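Local coordinates for protein nucleoside-diphosphate-sugar epimerase (PDB 2X4G) that probably binds a nicotinamide dinucleotide on a Rossmann fold and acts on nucleoside-diphosphate sugars, as other epimerase/dehydratase family members do, at residues G104-N107 with P108-A112; Y155-C158 with K159-L162. All blocks are in the same frame, centred on the assembly; numbering follows the deposited sequence.

Overall arrangement
Following the chain from the N terminus, interaction 1 comes first, on helix 98-116, which runs between strands 80-83 and 121-124 in the parallel part of the central mixed sheet. The chain then passes through strand 121-124 and a long connection before helix 154-171, which carries interaction 2 and leads into strand 176-185. Each contact is about two turns of one continuous helix, paired across one turn, and closes no long loop; they follow in series, neither nested nor crossing. Their centres lie about 16 Å apart, yet the two helices pack together, and Thr-106 CG2 meets Leu-162 CD2 at 3.8 Å. Together they join neighbouring helices of the Rossmann-type domain.

Interaction 1: G104-N107 with P108-A112; sequences GQTN and PFYAA
A proline kink inside helix 98-116 is the setting here: the Pro-108 ring stands against carbonyl oxygens of the preceding turn. With no N-H on Pro-108, the usual bond back to Gly-104 O is missing, and the ring's CD sits 3.1 Å from Gly-104 O in its place and 3.3 Å from Gln-105 O. Regular i to i-4 bonding resumes at Tyr-110, whose N donates to Thr-106 O at 3.2 Å, and Ala-111 N follows with a bond to Asn-107 O of 3.0 Å. The Tyr-110 ring reaches back alongside the earlier turn; chi1 of -70° sets CG opposite the carbonyl carbon, and the CE2 corner meets Thr-106 CB at 3.8 Å. The Phe-109 ring points away from 104-107, but its CD2 lies 4.0 Å above the plane of the Tyr-110 ring, shifted toward the rim. Thr-106 OG1 is tucked between its own N and carbonyl carbon (chi1 50°), hydrogen-bonded to Leu-103 O and to Gln-165 OE1, so this buried hydroxyl is satisfied. On one flank of the helix Tyr-110 packs against Gln-165, Ala-166 and Gln-169 of helix 154-171; on another, Pro-108 touches His-68 of helix 68-74. On the sheet side, Phe-109 meets Ile-121 and Tyr-110 meets Tyr-123, both on strand 121-124, while the Phe-109 ring also meets Phe-83 of strand 80-83.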
loop_
_atom_site.group_PDB
_atom_site.type_symbol
_atom_site.label_atom_id
_atom_site.label_comp_id
_atom_site.label_asym_id
_atom_site.label_seq_id
_atom_site.Cartn_x
_atom_site.Cartn_y
_atom_site.Cartn_z
ATOM N N GLY A 104 18.901 13.546 2.092
ATOM C CA GLY A 104 19.813 13.664 0.963
ATOM C C GLY A 104 19.579 14.883 0.084
ATOM O O GLY A 104 20.504 15.370 -0.573
ATOM N N GLN A 105 18.346 15.364 0.050
ATOM C CA GLN A 105 18.022 16.566 -0.706
ATOM C C GLN A 105 18.409 17.807 0.082
ATOM O O GLN A 105 18.967 18.752 -0.494
ATOM C CB GLN A 105 16.527 16.624 -1.049
ATOM C CG GLN A 105 16.073 15.619 -2.146
ATOM C CD GLN A 105 14.549 15.671 -2.438
ATOM O OE1 GLN A 105 13.895 16.734 -2.311
ATOM N NE2 GLN A 105 13.989 14.520 -2.840
ATOM N N THR A 106 18.119 17.828 1.383
ATOM C CA THR A 106 18.375 19.031 2.167
ATOM C C THR A 106 19.845 19.232 2.468
ATOM O O THR A 106 20.306 20.363 2.575
ATOM C CB THR A 106 17.640 19.038 3.517
ATOM O OG1 THR A 106 17.886 17.802 4.191
ATOM C CG2 THR A 106 16.138 19.252 3.334
ATOM N N ASN A 107 20.593 18.152 2.626
ATOM C CA ASN A 107 21.943 18.309 3.141
ATOM C C ASN A 107 22.823 19.202 2.261
ATOM O O ASN A 107 23.519 20.077 2.783
ATOM C CB ASN A 107 22.613 16.970 3.424
ATOM C CG ASN A 107 23.431 17.010 4.691
ATOM O OD1 ASN A 107 22.953 17.484 5.738
ATOM N ND2 ASN A 107 24.674 16.541 4.616
ATOM N N PRO A 108 22.778 19.017 0.928
ATOM C CA PRO A 108 23.583 19.889 0.078
ATOM C C PRO A 108 23.165 21.357 0.165
ATOM O O PRO A 108 24.006 22.250 0.055
ATOM C CB PRO A 108 23.333 19.338 -1.338
ATOM C CG PRO A 108 22.887 17.956 -1.143
ATOM C CD PRO A 108 22.098 17.981 0.137
ATOM N N PHE A 109 21.876 21.597 0.352
ATOM C CA PHE A 109 21.354 22.950 0.414
ATOM C C PHE A 109 21.995 23.690 1.569
ATOM O O PHE A 109 22.461 24.812 1.416
ATOM C CB PHE A 109 19.826 22.922 0.554
ATOM C CG PHE A 109 19.234 24.226 0.991
ATOM C CD1 PHE A 109 19.056 25.257 0.083
ATOM C CD2 PHE A 109 18.868 24.424 2.311
ATOM C CE1 PHE A 109 18.531 26.452 0.475
ATOM C CE2 PHE A 109 18.338 25.611 2.707
ATOM C CZ PHE A 109 18.168 26.637 1.786
ATOM N N TYR A 110 22.015 23.044 2.726
ATOM C CA TYR A 110 22.643 23.612 3.912
ATOM C C TYR A 110 24.136 23.814 3.673
ATOM O O TYR A 110 24.703 24.870 4.000
ATOM C CB TYR A 110 22.424 22.704 5.113
ATOM C CG TYR A 110 21.001 22.670 5.608
ATOM C CD1 TYR A 110 20.364 23.820 6.024
ATOM C CD2 TYR A 110 20.296 21.487 5.671
ATOM C CE1 TYR A 110 19.058 23.799 6.488
ATOM C CE2 TYR A 110 18.987 21.456 6.137
ATOM C CZ TYR A 110 18.379 22.612 6.549
ATOM O OH TYR A 110 17.094 22.574 7.019
ATOM N N ALA A 111 24.764 22.803 3.087
ATOM C CA ALA A 111 26.136 22.940 2.624
ATOM C C ALA A 111 26.303 24.243 1.835
ATOM O O ALA A 111 27.138 25.070 2.196
ATOM C CB ALA A 111 26.544 21.735 1.771
ATOM N N ALA A 112 25.492 24.441 0.790
ATOM C CA ALA A 112 25.648 25.610 -0.096
ATOM C C ALA A 112 25.363 26.933 0.599
ATOM O O ALA A 112 25.955 27.942 0.238
ATOM C CB ALA A 112 24.792 25.480 -1.326
#

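Interaction 2: Y155-C158 with K159-L162; sequences YVLC and KWAL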
loop_
_atom_site.group_PDB
_atom_site.type_symbol
_atom_site.label_atom_id
_atom_site.label_comp_id
_atom_site.label_asym_id
_atom_site.label_seq_id
_atom_site.Cartn_x
_atom_site.Cartn_y
_atom_site.Cartn_z
ATOM N N TYR A 155 6.394 8.415 7.942
ATOM C CA TYR A 155 6.081 9.815 7.662
ATOM C C TYR A 155 6.543 10.709 8.802
ATOM O O TYR A 155 7.294 11.666 8.581
ATOM C CB TYR A 155 4.573 10.008 7.432
ATOM C CG TYR A 155 4.226 11.369 6.900
ATOM C CD1 TYR A 155 4.579 11.725 5.606
ATOM C CD2 TYR A 155 3.571 12.308 7.686
ATOM C CE1 TYR A 155 4.278 12.979 5.097
ATOM C CE2 TYR A 155 3.271 13.565 7.195
ATOM C CZ TYR A 155 3.625 13.901 5.895
ATOM O OH TYR A 155 3.347 15.150 5.364
ATOM N N VAL A 156 6.078 10.397 10.015
ATOM C CA VAL A 156 6.472 11.136 11.223
ATOM C C VAL A 156 7.988 11.126 11.375
ATOM O O VAL A 156 8.573 12.116 11.791
ATOM C CB VAL A 156 5.867 10.522 12.523
ATOM C CG1 VAL A 156 6.601 11.045 13.762
ATOM C CG2 VAL A 156 4.377 10.784 12.617
ATOM N N LEU A 157 8.616 10.000 11.028
ATOM C CA LEU A 157 10.043 9.810 11.239
ATOM C C LEU A 157 10.832 10.725 10.324
ATOM O O LEU A 157 11.763 11.419 10.743
ATOM C CB LEU A 157 10.401 8.356 10.974
ATOM C CG LEU A 157 11.726 7.904 11.570
ATOM C CD1 LEU A 157 11.696 7.987 13.088
ATOM C CD2 LEU A 157 12.043 6.481 11.130
ATOM N N CYS A 158 10.431 10.729 9.064
ATOM C CA CYS A 158 11.006 11.618 8.084
ATOM C C CYS A 158 10.805 13.084 8.501
ATOM O O CYS A 158 11.731 13.895 8.495
ATOM C CB CYS A 158 10.380 11.336 6.723
ATOM S SG CYS A 158 10.727 12.626 5.550
ATOM N N LYS A 159 9.595 13.418 8.906
ATOM C CA LYS A 159 9.317 14.780 9.357
ATOM C C LYS A 159 10.055 15.146 10.644
ATOM O O LYS A 159 10.452 16.288 10.821
ATOM C CB LYS A 159 7.799 15.015 9.474
ATOM C CG LYS A 159 7.181 15.720 8.238
ATOM C CD LYS A 159 7.558 15.090 6.881
ATOM C CE LYS A 159 7.237 16.016 5.703
ATOM N NZ LYS A 159 7.822 17.393 5.891
ATOM N N TRP A 160 10.262 14.187 11.529
ATOM C CA TRP A 160 11.059 14.426 12.734
ATOM C C TRP A 160 12.514 14.669 12.379
ATOM O O TRP A 160 13.154 15.525 12.961
ATOM C CB TRP A 160 10.967 13.240 13.703
ATOM C CG TRP A 160 12.011 13.257 14.772
ATOM C CD1 TRP A 160 11.940 13.895 15.964
ATOM C CD2 TRP A 160 13.286 12.606 14.738
ATOM N NE1 TRP A 160 13.091 13.691 16.682
ATOM C CE2 TRP A 160 13.937 12.903 15.951
ATOM C CE3 TRP A 160 13.942 11.800 13.800
ATOM C CZ2 TRP A 160 15.213 12.414 16.261
ATOM C CZ3 TRP A 160 15.215 11.325 14.100
ATOM C CH2 TRP A 160 15.834 11.628 15.321
ATOM N N ALA A 161 13.039 13.892 11.441
ATOM C CA ALA A 161 14.448 14.014 11.047
ATOM C C ALA A 161 14.766 15.390 10.451
ATOM O O ALA A 161 15.689 16.064 10.887
ATOM C CB ALA A 161 14.816 12.921 10.065
ATOM N N LEU A 162 13.988 15.796 9.452
ATOM C CA LEU A 162 14.175 17.094 8.807
ATOM C C LEU A 162 14.104 18.229 9.826
ATOM O O LEU A 162 14.836 19.223 9.728
ATOM C CB LEU A 162 13.127 17.283 7.713
ATOM C CG LEU A 162 13.242 16.338 6.492
ATOM C CD1 LEU A 162 11.957 16.271 5.624
ATOM C CD2 LEU A 162 14.469 16.723 5.634
#
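Lys-159 lays its aliphatic chain obliquely across the ring of Tyr-155, one helical turn earlier, with CD 4.2 Å above one face and displaced toward the rim. The bend at chi2 (50°), followed by an extended chi3, brings CE to 4.0 Å from Tyr-155 OH. The second bend, at chi4, turns NZ away from the ring, 5.0 Å from Tyr-155 OH, so the two polar ends are near one another without bonding directly. On the tyrosine, CG lies opposite the backbone N (chi1 -170°), placing the ring where the lysine crosses it. The backbone bond from Lys-159 N to Tyr-155 O, 2.9 Å long, sets the two residues one turn apart, on the same side of the helix, and three more i to i-4 bonds continue it as far as Leu-162. Next along the helix, Cys-158 SG packs on Leu-162 CD1 at 3.8 Å; these two side chains also touch helix 98-116, the cysteine at Val-99 and Ala-102, the leucine at Leu-103 and Thr-106. On another flank Trp-160 brings the edge of its indole to Leu-157 O, nearly in the ring plane with CE3 nearest at 3.8 Å, and rests on Leu-148 and Pro-149. The Tyr-155 to Lys-159 spacing is that of the YxxxK signature of short-chain dehydrogenases/reductases, in which the tyrosine serves as acid/base and the lysine contacts the nicotinamide ribose. The lysine chain over the ring with the two polar ends parted is consistent with the same division of roles here, though this is inferred from the family.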